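Local coordinates for [Ribosomal protein bS18]-alanine N-acetyltransferase (Escherichia coli O157:H7, PDB 5ISV), which probably acetylates the N-terminal alanine of ribosomal protein bS18, using acetyl-CoA as the acetyl donor, at residues A[12-17]-A[49-54]; A[43-48]-A[78-83]; A[98-103]-A[118-123]; A[23-28]-A[129-134]. All coordinates share one frame; numbering follows the deposited sequence.

Contact 1 (A[12-17]-A[49-54]); sequences LPAAYH and GKMAAF
A15 and F54 form the tight part of this contact, where helix 12-17 lies across strand 50-54. The two axes come within 8.7 Å and cross at -80°. The CB of A15 sits over one face of the F54 ring, 4.1 Å from the centroid and 27° off the ring normal, which makes a CH-pi contact. The ring also runs on under the helix backbone: F54 CE2 comes to 3.3 Å from A15 O. With CG between the backbone N and the carbonyl carbon, the F54 ring is turned in under the helix.

M51 lies beside it, against A14 and A15. Its chain is extended as far as the sulfur and then bends at chi3 (-65°). That bend brings CE to 3.5 Å from A14 CB, while SD lies 3.8 Å from A15 N. This side is more open to solvent. A14 and M51 are both partly exposed, and beyond them the chain runs back through K50 to G49 in the loop, both exposed. No hydrogen bond crosses the interface; the contact is van der Waals packing and the CH-pi contact.

A classic beta bulge explains how M51 and F54, three residues apart, both face the helix: A52 and A53 together face L45 of the next strand. F54 meets F32 of helix 29-34 edge to face, and F32 also touches A15. On the strand 63-71 side F54 packs on A70, a predicted acetyl-CoA-binding residue. Helix 12-22 therefore lies against the sheet with helix 29-34 beside it.

Contact 2 (A[43-48]-A[78-83]); sequences FQLTQN and QGLGRA
L45 on strand 43-47 and L80 in the first turn of helix 80-94 have their CA atoms 7.4 Å apart, and no hydrogen bond joins the two backbones. The helix starts just after G79, its N-cap residue. The first turn is closed by the bond from A83 N to G79 O, at 2.9 Å.

The leucine side chains cross at about a right angle. The CG of L45 is anti to the backbone N (chi1 -175°), which sends both methyls toward the helix. They do different jobs. CD2 of L45 meets L80 CD2 at 3.9 Å. CD1 of L45 fits against the turn itself, 3.8 Å from L80 O and 4.1 Å from A83 CB. Q47 borders this apolar patch, with its NE2 4.3 Å from L80 CD1. The amide of Q47 finds its polar partner elsewhere, as NE2 is hydrogen-bonded to N2 OD1.

G79 and G81 belong to the Q-x-x-G-x-G motif of GNAT enzymes. In relatives this loop and helix start bind the pyrophosphate of coenzyme A, and a similar role is likely here. L80, between the two glycines, turns to the sheet instead. It packs on A52 of strand 50-60 and N2 of strand 2-6, close to V71. The start of helix 80-94 thus lies over strands 2-6, 43-47 and 50-60.

Contact 3 (A[98-103]-A[118-123]); sequences ATLWLE and LGFNEA
The F120 ring carries L102 CD2 over one face, 4.0 Å from the centroid and 29° off the normal, a CH-pi contact. L100 O approaches the same ring obliquely, 3.6 Å from F120 CE2. At the far end of the ring F120 CZ touches L100 CD2 at 3.7 Å. F120 is therefore gripped by two residues of one strand, both of them leucines. The ring of Y115, the predicted proton donor, also meets the F120 ring, with the planes at about 60°.

The indole of W101 is the second flat group. Its CZ3 lies 3.8 Å from A123 CB, which comes in obliquely. A hydrogen bond from its NE1 back to T99 OG1 on its own strand is weak and doubtful.

L100 and L102 point to one side of strand 99-103, and W101 between them points to the other. L102 starts out askew to F120. With its CG between the backbone N and the carbonyl carbon (chi1 61°), its end swings back onto the ring. F120 follows G119, which ends helix 109-117 in a Schellman motif, and so the ring is set just where the chain leaves the helix for strand 121-129.

The next residue after L102 is E103, the predicted proton acceptor, which forms a salt bridge to R126. Strand 136-145 runs between strands 99-105 and 121-129 in the sheet, and its L144 touches F120. L100 also packs on I89, so helix 80-94 covers this end.

Contact 4 (A[23-28]-A[129-134]); sequences HAFPWS and YYPTTD
F25 makes every apolar contact here, and it does so with the outer end of its ring. Its CE2 lies 4.2 Å from P131 CG, and its CZ lies 3.9 Å from T132 CA. The CG of F25 is anti to its carbonyl carbon (chi1 -60°), and the ring reaches out from the loop to the other segment.

Polar atoms join in without a hydrogen bond across the contact. T133 N sits at the ring edge, near the plane, 4.0 Å from F25 CZ. P131 O approaches F25 CZ obliquely at 3.5 Å. This oxygen accepts a bond from R105 NH1, and R105 also makes a cation-pi contact with F25.

In the GNAT fold the two pieces are the loop between helices 12-22 and 29-34 and the hairpin loop between strands 121-129 and 136-145. In relatives such loops border the acceptor-substrate cleft, and the same is plausible here.

Local bonds shape the hairpin loop. T132 OG1 accepts from D134 N at 3.1 Å, which forms an ST turn, and also bonds G135 N. Upstream, Y129 CD2 stands 3.6 Å above the Y130 ring, over its centre.

How the contacts relate
Contact 1 opens first and brings helix 12-22 against strand 50-60. Contact 4 opens at 23, before contact 1 has closed, so the two cross; it closes only at 129-134 and encloses contacts 2 and 3. Contact 2 opens at 43, also before contact 1 has closed, so these two cross as well; their strands are neighbours, paired in the same sheet. Contact 3 opens after contact 2 has closed and shuts a short loop around helix 109-117. Contact 4 brings a loop from the N-terminal half to the last hairpin. E103 of contact 3 and Y130 of contact 4 probably share a hydrogen bond, while Y16 of contact 1 packs on W27 of contact 4.

Contact 1 (A[12-17]-A[49-54])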
# COMPACT_ATOMS: atom_id res chain seq x y z
N LEU A 12 -9.02 -4.12 -12.54
CA LEU A 12 -9.24 -2.77 -12.01
C LEU A 12 -10.73 -2.49 -11.70
O LEU A 12 -11.02 -1.90 -10.69
CB LEU A 12 -8.56 -1.67 -12.85
CG LEU A 12 -7.03 -1.72 -12.86
CD1 LEU A 12 -6.52 -0.69 -13.85
CD2 LEU A 12 -6.43 -1.45 -11.48
N PRO A 13 -11.68 -3.00 -12.50
CA PRO A 13 -13.09 -2.78 -12.09
C PRO A 13 -13.43 -3.39 -10.70
O PRO A 13 -14.13 -2.77 -9.90
CB PRO A 13 -13.90 -3.43 -13.21
CG PRO A 13 -12.98 -3.46 -14.37
CD PRO A 13 -11.61 -3.67 -13.82
N ALA A 14 -12.95 -4.60 -10.42
CA ALA A 14 -13.13 -5.17 -9.11
C ALA A 14 -12.44 -4.33 -8.03
O ALA A 14 -13.02 -4.14 -6.94
CB ALA A 14 -12.68 -6.64 -9.07
N ALA A 15 -11.25 -3.77 -8.32
CA ALA A 15 -10.58 -2.96 -7.31
C ALA A 15 -11.37 -1.68 -7.06
O ALA A 15 -11.51 -1.27 -5.90
CB ALA A 15 -9.13 -2.68 -7.67
N TYR A 16 -11.85 -1.04 -8.13
CA TYR A 16 -12.71 0.15 -8.00
C TYR A 16 -13.96 -0.07 -7.13
O TYR A 16 -14.33 0.75 -6.31
CB TYR A 16 -13.10 0.69 -9.41
CG TYR A 16 -14.07 1.84 -9.38
CD1 TYR A 16 -13.60 3.12 -9.23
CD2 TYR A 16 -15.47 1.66 -9.48
CE1 TYR A 16 -14.45 4.21 -9.20
CE2 TYR A 16 -16.35 2.75 -9.44
CZ TYR A 16 -15.83 4.04 -9.29
OH TYR A 16 -16.66 5.14 -9.25
N HIS A 17 -14.60 -1.23 -7.31
CA HIS A 17 -15.77 -1.62 -6.52
C HIS A 17 -15.42 -1.69 -5.00
O HIS A 17 -16.16 -1.19 -4.16
CB HIS A 17 -16.32 -2.96 -7.09
CG HIS A 17 -17.52 -3.53 -6.36
ND1 HIS A 17 -18.79 -3.01 -6.49
CD2 HIS A 17 -17.61 -4.56 -5.49
CE1 HIS A 17 -19.63 -3.73 -5.76
NE2 HIS A 17 -18.94 -4.66 -5.13
N GLY A 49 -12.74 -16.87 -4.18
CA GLY A 49 -13.07 -16.48 -5.53
C GLY A 49 -13.40 -15.03 -5.75
O GLY A 49 -13.57 -14.61 -6.93
N LYS A 50 -13.50 -14.25 -4.68
CA LYS A 50 -13.88 -12.84 -4.81
C LYS A 50 -12.69 -11.97 -4.39
O LYS A 50 -12.00 -12.24 -3.38
CB LYS A 50 -15.06 -12.54 -3.87
CG LYS A 50 -16.26 -13.43 -4.10
CD LYS A 50 -16.85 -13.19 -5.47
CE LYS A 50 -18.09 -14.04 -5.66
NZ LYS A 50 -18.86 -13.53 -6.81
N MET A 51 -12.41 -10.89 -5.15
CA MET A 51 -11.38 -9.98 -4.69
C MET A 51 -11.78 -9.38 -3.35
O MET A 51 -12.91 -8.92 -3.21
CB MET A 51 -11.17 -8.89 -5.71
CG MET A 51 -9.92 -8.05 -5.38
SD MET A 51 -9.66 -6.57 -6.39
CE MET A 51 -9.39 -7.31 -7.99
N ALA A 52 -10.86 -9.43 -2.38
CA ALA A 52 -11.11 -8.94 -1.05
C ALA A 52 -10.27 -7.70 -0.66
O ALA A 52 -10.66 -6.93 0.21
CB ALA A 52 -10.91 -10.06 -0.06
N ALA A 53 -9.11 -7.55 -1.29
CA ALA A 53 -8.22 -6.40 -1.00
C ALA A 53 -7.30 -6.17 -2.19
O ALA A 53 -7.07 -7.05 -3.00
CB ALA A 53 -7.43 -6.69 0.27
N PHE A 54 -6.76 -4.95 -2.27
CA PHE A 54 -5.74 -4.66 -3.29
C PHE A 54 -4.74 -3.64 -2.72
O PHE A 54 -5.05 -2.96 -1.76
CB PHE A 54 -6.38 -4.04 -4.56
CG PHE A 54 -7.02 -2.71 -4.34
CD1 PHE A 54 -6.24 -1.53 -4.37
CD2 PHE A 54 -8.36 -2.57 -4.07
CE1 PHE A 54 -6.82 -0.34 -4.10
CE2 PHE A 54 -8.94 -1.36 -3.83
CZ PHE A 54 -8.16 -0.23 -3.84

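Contact 2 (A[43-48]-A[78-83])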
# COMPACT_ATOMS: atom_id res chain seq x y z
N PHE A 43 -0.90 -5.58 -6.50
CA PHE A 43 -1.33 -6.94 -6.01
C PHE A 43 -2.78 -6.90 -5.59
O PHE A 43 -3.32 -5.88 -5.15
CB PHE A 43 -0.46 -7.37 -4.81
CG PHE A 43 0.96 -7.69 -5.18
CD1 PHE A 43 1.27 -8.80 -5.98
CD2 PHE A 43 2.01 -6.85 -4.75
CE1 PHE A 43 2.56 -9.11 -6.33
CE2 PHE A 43 3.31 -7.14 -5.12
CZ PHE A 43 3.59 -8.24 -5.91
N GLN A 44 -3.40 -8.10 -5.64
CA GLN A 44 -4.77 -8.30 -5.16
C GLN A 44 -4.77 -9.56 -4.29
O GLN A 44 -3.90 -10.42 -4.45
CB GLN A 44 -5.72 -8.50 -6.33
CG GLN A 44 -5.36 -9.70 -7.23
CD GLN A 44 -6.42 -10.04 -8.25
OE1 GLN A 44 -7.60 -10.08 -7.93
NE2 GLN A 44 -6.01 -10.25 -9.49
N LEU A 45 -5.67 -9.55 -3.32
CA LEU A 45 -5.90 -10.76 -2.50
C LEU A 45 -7.34 -11.16 -2.74
O LEU A 45 -8.27 -10.37 -2.63
CB LEU A 45 -5.66 -10.44 -1.02
CG LEU A 45 -5.75 -11.64 -0.07
CD1 LEU A 45 -4.88 -11.46 1.15
CD2 LEU A 45 -7.18 -11.94 0.36
N THR A 46 -7.54 -12.43 -3.09
CA THR A 46 -8.87 -12.96 -3.37
C THR A 46 -9.18 -13.99 -2.26
O THR A 46 -8.30 -14.75 -1.85
CB THR A 46 -8.92 -13.61 -4.74
OG1 THR A 46 -7.98 -14.67 -4.78
CG2 THR A 46 -8.69 -12.70 -5.87
N GLN A 47 -10.39 -13.92 -1.73
CA GLN A 47 -10.87 -14.90 -0.75
C GLN A 47 -12.06 -15.59 -1.39
O GLN A 47 -13.06 -14.97 -1.77
CB GLN A 47 -11.31 -14.24 0.54
CG GLN A 47 -11.79 -15.29 1.54
CD GLN A 47 -12.10 -14.71 2.88
OE1 GLN A 47 -13.28 -14.61 3.27
NE2 GLN A 47 -11.08 -14.36 3.62
N ASN A 48 -11.99 -16.92 -1.45
CA ASN A 48 -13.06 -17.78 -1.99
C ASN A 48 -13.66 -17.22 -3.27
O ASN A 48 -14.89 -17.09 -3.43
CB ASN A 48 -14.06 -18.00 -0.89
CG ASN A 48 -13.43 -18.75 0.31
OD1 ASN A 48 -12.47 -19.53 0.16
ND2 ASN A 48 -13.96 -18.49 1.48
N GLN A 78 -9.55 -9.61 9.36
CA GLN A 78 -9.25 -10.98 8.96
C GLN A 78 -7.80 -11.12 8.57
O GLN A 78 -7.42 -12.11 7.95
CB GLN A 78 -10.11 -11.39 7.78
CG GLN A 78 -11.57 -11.38 8.16
CD GLN A 78 -11.86 -12.30 9.33
OE1 GLN A 78 -12.43 -11.88 10.33
NE2 GLN A 78 -11.46 -13.55 9.19
N GLY A 79 -6.99 -10.11 8.87
CA GLY A 79 -5.59 -10.19 8.56
C GLY A 79 -5.21 -9.96 7.11
O GLY A 79 -4.06 -10.18 6.76
N LEU A 80 -6.16 -9.53 6.28
CA LEU A 80 -5.92 -9.52 4.83
C LEU A 80 -5.03 -8.38 4.41
O LEU A 80 -4.17 -8.56 3.57
CB LEU A 80 -7.23 -9.53 4.03
CG LEU A 80 -8.23 -10.64 4.38
CD1 LEU A 80 -9.37 -10.46 3.40
CD2 LEU A 80 -7.54 -11.98 4.27
N GLY A 81 -5.19 -7.25 5.08
CA GLY A 81 -4.30 -6.13 4.82
C GLY A 81 -2.84 -6.45 5.15
O GLY A 81 -1.96 -6.22 4.33
N ARG A 82 -2.59 -7.01 6.34
CA ARG A 82 -1.23 -7.53 6.70
C ARG A 82 -0.73 -8.52 5.71
O ARG A 82 0.45 -8.50 5.39
CB ARG A 82 -1.17 -8.27 8.04
CG ARG A 82 -1.02 -7.41 9.22
CD ARG A 82 -1.12 -8.22 10.50
NE ARG A 82 -1.04 -7.36 11.64
CZ ARG A 82 0.10 -6.96 12.23
NH1 ARG A 82 1.28 -7.36 11.79
NH2 ARG A 82 0.03 -6.15 13.27
N ALA A 83 -1.58 -9.49 5.34
CA ALA A 83 -1.11 -10.53 4.44
C ALA A 83 -0.61 -9.90 3.14
O ALA A 83 0.42 -10.30 2.62
CB ALA A 83 -2.19 -11.59 4.18

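Contact 3 (A[98-103]-A[118-123])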
# COMPACT_ATOMS: atom_id res chain seq x y z
N ALA A 98 15.16 -0.70 -1.63
CA ALA A 98 15.72 -0.18 -0.38
C ALA A 98 14.69 0.26 0.64
O ALA A 98 14.88 0.03 1.84
CB ALA A 98 16.64 0.97 -0.69
N THR A 99 13.64 0.94 0.19
CA THR A 99 12.62 1.47 1.10
C THR A 99 11.26 1.35 0.47
O THR A 99 11.15 1.25 -0.77
CB THR A 99 12.85 2.96 1.43
OG1 THR A 99 12.91 3.69 0.20
CG2 THR A 99 14.14 3.17 2.21
N LEU A 100 10.25 1.28 1.35
CA LEU A 100 8.84 1.43 0.99
C LEU A 100 8.28 2.61 1.80
O LEU A 100 8.38 2.65 3.01
CB LEU A 100 8.07 0.13 1.30
CG LEU A 100 6.56 0.19 1.19
CD1 LEU A 100 6.11 0.48 -0.25
CD2 LEU A 100 5.97 -1.17 1.59
N TRP A 101 7.60 3.51 1.10
CA TRP A 101 6.98 4.72 1.67
C TRP A 101 5.47 4.65 1.54
O TRP A 101 4.94 4.10 0.58
CB TRP A 101 7.44 5.95 0.85
CG TRP A 101 8.87 6.18 0.87
CD1 TRP A 101 9.83 5.57 0.11
CD2 TRP A 101 9.56 7.07 1.75
NE1 TRP A 101 11.07 6.01 0.47
CE2 TRP A 101 10.93 6.93 1.49
CE3 TRP A 101 9.15 7.96 2.75
CZ2 TRP A 101 11.90 7.70 2.14
CZ3 TRP A 101 10.14 8.72 3.43
CH2 TRP A 101 11.48 8.57 3.13
N LEU A 102 4.78 5.26 2.48
CA LEU A 102 3.32 5.43 2.38
C LEU A 102 2.89 6.68 3.11
O LEU A 102 3.69 7.28 3.85
CB LEU A 102 2.53 4.21 2.95
CG LEU A 102 2.74 3.87 4.43
CD1 LEU A 102 1.92 4.73 5.40
CD2 LEU A 102 2.38 2.40 4.67
N GLU A 103 1.65 7.08 2.89
CA GLU A 103 1.07 8.24 3.53
C GLU A 103 -0.25 7.80 4.17
O GLU A 103 -1.00 7.01 3.55
CB GLU A 103 0.77 9.27 2.45
CG GLU A 103 1.19 10.65 2.76
CD GLU A 103 1.22 11.56 1.54
OE1 GLU A 103 0.46 11.34 0.59
OE2 GLU A 103 2.02 12.51 1.55
N LEU A 118 4.91 -3.53 11.61
CA LEU A 118 5.63 -4.05 10.46
C LEU A 118 7.00 -3.45 10.22
O LEU A 118 7.69 -3.86 9.30
CB LEU A 118 4.78 -3.90 9.19
CG LEU A 118 3.47 -4.67 9.13
CD1 LEU A 118 2.65 -4.28 7.92
CD2 LEU A 118 3.72 -6.17 9.13
N GLY A 119 7.37 -2.47 11.04
CA GLY A 119 8.70 -1.83 10.97
C GLY A 119 8.69 -0.44 10.41
O GLY A 119 9.78 0.17 10.29
N PHE A 120 7.53 0.11 10.05
CA PHE A 120 7.49 1.50 9.50
C PHE A 120 7.81 2.53 10.60
O PHE A 120 7.38 2.36 11.73
CB PHE A 120 6.13 1.83 8.90
CG PHE A 120 5.86 1.22 7.54
CD1 PHE A 120 5.37 -0.10 7.42
CD2 PHE A 120 6.02 1.97 6.37
CE1 PHE A 120 5.11 -0.61 6.17
CE2 PHE A 120 5.75 1.43 5.14
CZ PHE A 120 5.28 0.15 5.03
N ASN A 121 8.51 3.60 10.22
CA ASN A 121 8.85 4.72 11.12
C ASN A 121 8.18 5.95 10.52
O ASN A 121 8.18 6.09 9.31
CB ASN A 121 10.35 4.98 11.12
CG ASN A 121 11.17 3.72 11.34
OD1 ASN A 121 11.14 3.14 12.42
ND2 ASN A 121 11.88 3.27 10.30
N GLU A 122 7.66 6.85 11.35
CA GLU A 122 7.24 8.19 10.88
C GLU A 122 8.47 8.95 10.35
O GLU A 122 9.44 9.10 11.07
CB GLU A 122 6.63 8.98 12.04
CG GLU A 122 6.20 10.40 11.68
CD GLU A 122 5.58 11.12 12.86
OE1 GLU A 122 4.53 10.66 13.35
OE2 GLU A 122 6.15 12.14 13.30
N ALA A 123 8.41 9.41 9.10
CA ALA A 123 9.48 10.15 8.48
C ALA A 123 9.19 11.63 8.63
O ALA A 123 10.09 12.39 8.93
CB ALA A 123 9.61 9.77 7.00

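Contact 4 (A[23-28]-A[129-134])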
# COMPACT_ATOMS: atom_id res chain seq x y z
N HIS A 23 -13.56 3.15 1.10
CA HIS A 23 -13.01 4.51 1.35
C HIS A 23 -14.04 5.62 1.21
O HIS A 23 -14.77 5.63 0.22
CB HIS A 23 -11.85 4.73 0.39
CG HIS A 23 -10.61 3.97 0.73
ND1 HIS A 23 -9.52 3.88 -0.11
CD2 HIS A 23 -10.24 3.36 1.89
CE1 HIS A 23 -8.56 3.18 0.48
NE2 HIS A 23 -8.98 2.86 1.69
N ALA A 24 -14.09 6.54 2.18
CA ALA A 24 -14.94 7.74 2.12
C ALA A 24 -14.53 8.79 1.09
O ALA A 24 -15.37 9.60 0.68
CB ALA A 24 -15.05 8.39 3.48
N PHE A 25 -13.25 8.79 0.71
CA PHE A 25 -12.67 9.74 -0.25
C PHE A 25 -12.11 8.85 -1.35
O PHE A 25 -10.90 8.74 -1.52
CB PHE A 25 -11.57 10.62 0.41
CG PHE A 25 -12.07 11.45 1.55
CD1 PHE A 25 -12.19 10.90 2.82
CD2 PHE A 25 -12.40 12.80 1.36
CE1 PHE A 25 -12.70 11.65 3.85
CE2 PHE A 25 -12.87 13.57 2.41
CZ PHE A 25 -13.02 12.99 3.66
N PRO A 26 -13.01 8.17 -2.09
CA PRO A 26 -12.52 7.18 -2.99
C PRO A 26 -11.85 7.76 -4.21
O PRO A 26 -12.19 8.84 -4.69
CB PRO A 26 -13.78 6.45 -3.43
CG PRO A 26 -14.83 7.49 -3.35
CD PRO A 26 -14.47 8.27 -2.12
N TRP A 27 -10.89 6.99 -4.70
CA TRP A 27 -10.34 7.16 -6.01
C TRP A 27 -11.41 7.11 -7.12
O TRP A 27 -12.36 6.36 -7.03
CB TRP A 27 -9.27 6.06 -6.27
CG TRP A 27 -7.88 6.44 -5.89
CD1 TRP A 27 -7.48 7.54 -5.16
CD2 TRP A 27 -6.69 5.74 -6.23
NE1 TRP A 27 -6.11 7.57 -5.06
CE2 TRP A 27 -5.59 6.48 -5.70
CE3 TRP A 27 -6.43 4.59 -6.96
CZ2 TRP A 27 -4.29 6.07 -5.85
CZ3 TRP A 27 -5.17 4.16 -7.09
CH2 TRP A 27 -4.08 4.93 -6.57
N SER A 28 -11.23 7.94 -8.15
CA SER A 28 -12.00 7.84 -9.40
C SER A 28 -11.45 6.77 -10.32
O SER A 28 -10.33 6.31 -10.14
CB SER A 28 -11.96 9.16 -10.15
OG SER A 28 -10.68 9.32 -10.74
N TYR A 129 -2.81 18.25 5.28
CA TYR A 129 -2.67 17.75 3.92
C TYR A 129 -3.97 17.23 3.31
O TYR A 129 -4.21 17.33 2.11
CB TYR A 129 -1.57 16.69 3.83
CG TYR A 129 -1.31 16.24 2.42
CD1 TYR A 129 -0.58 17.09 1.56
CD2 TYR A 129 -1.86 15.06 1.90
CE1 TYR A 129 -0.32 16.74 0.27
CE2 TYR A 129 -1.63 14.71 0.58
CZ TYR A 129 -0.88 15.55 -0.24
OH TYR A 129 -0.64 15.16 -1.52
N TYR A 130 -4.80 16.60 4.14
CA TYR A 130 -5.98 15.92 3.66
C TYR A 130 -7.22 16.67 4.03
O TYR A 130 -7.34 17.14 5.16
CB TYR A 130 -6.10 14.48 4.24
CG TYR A 130 -5.14 13.47 3.63
CD1 TYR A 130 -5.26 13.11 2.29
CD2 TYR A 130 -4.12 12.88 4.37
CE1 TYR A 130 -4.39 12.21 1.69
CE2 TYR A 130 -3.24 11.96 3.76
CZ TYR A 130 -3.39 11.64 2.42
OH TYR A 130 -2.49 10.73 1.85
N PRO A 131 -8.24 16.64 3.14
CA PRO A 131 -9.55 17.14 3.56
C PRO A 131 -10.27 16.13 4.44
O PRO A 131 -10.11 14.91 4.31
CB PRO A 131 -10.31 17.28 2.23
CG PRO A 131 -9.76 16.18 1.41
CD PRO A 131 -8.29 16.11 1.76
N THR A 132 -11.05 16.65 5.38
CA THR A 132 -12.04 15.84 6.07
C THR A 132 -13.44 16.37 5.82
O THR A 132 -13.67 17.37 5.14
CB THR A 132 -11.77 15.78 7.61
OG1 THR A 132 -12.00 17.08 8.19
CG2 THR A 132 -10.34 15.31 7.92
N THR A 133 -14.40 15.64 6.38
CA THR A 133 -15.79 16.06 6.39
C THR A 133 -16.04 17.25 7.31
O THR A 133 -17.11 17.83 7.23
CB THR A 133 -16.73 14.92 6.84
OG1 THR A 133 -16.38 14.48 8.16
CG2 THR A 133 -16.62 13.77 5.88
N ASP A 134 -15.08 17.57 8.19
CA ASP A 134 -15.17 18.70 9.14
C ASP A 134 -14.29 19.87 8.76
O ASP A 134 -14.70 21.00 8.96
CB ASP A 134 -14.81 18.23 10.57
CG ASP A 134 -16.02 17.76 11.38
OD1 ASP A 134 -16.99 18.55 11.50
OD2 ASP A 134 -16.00 16.63 11.93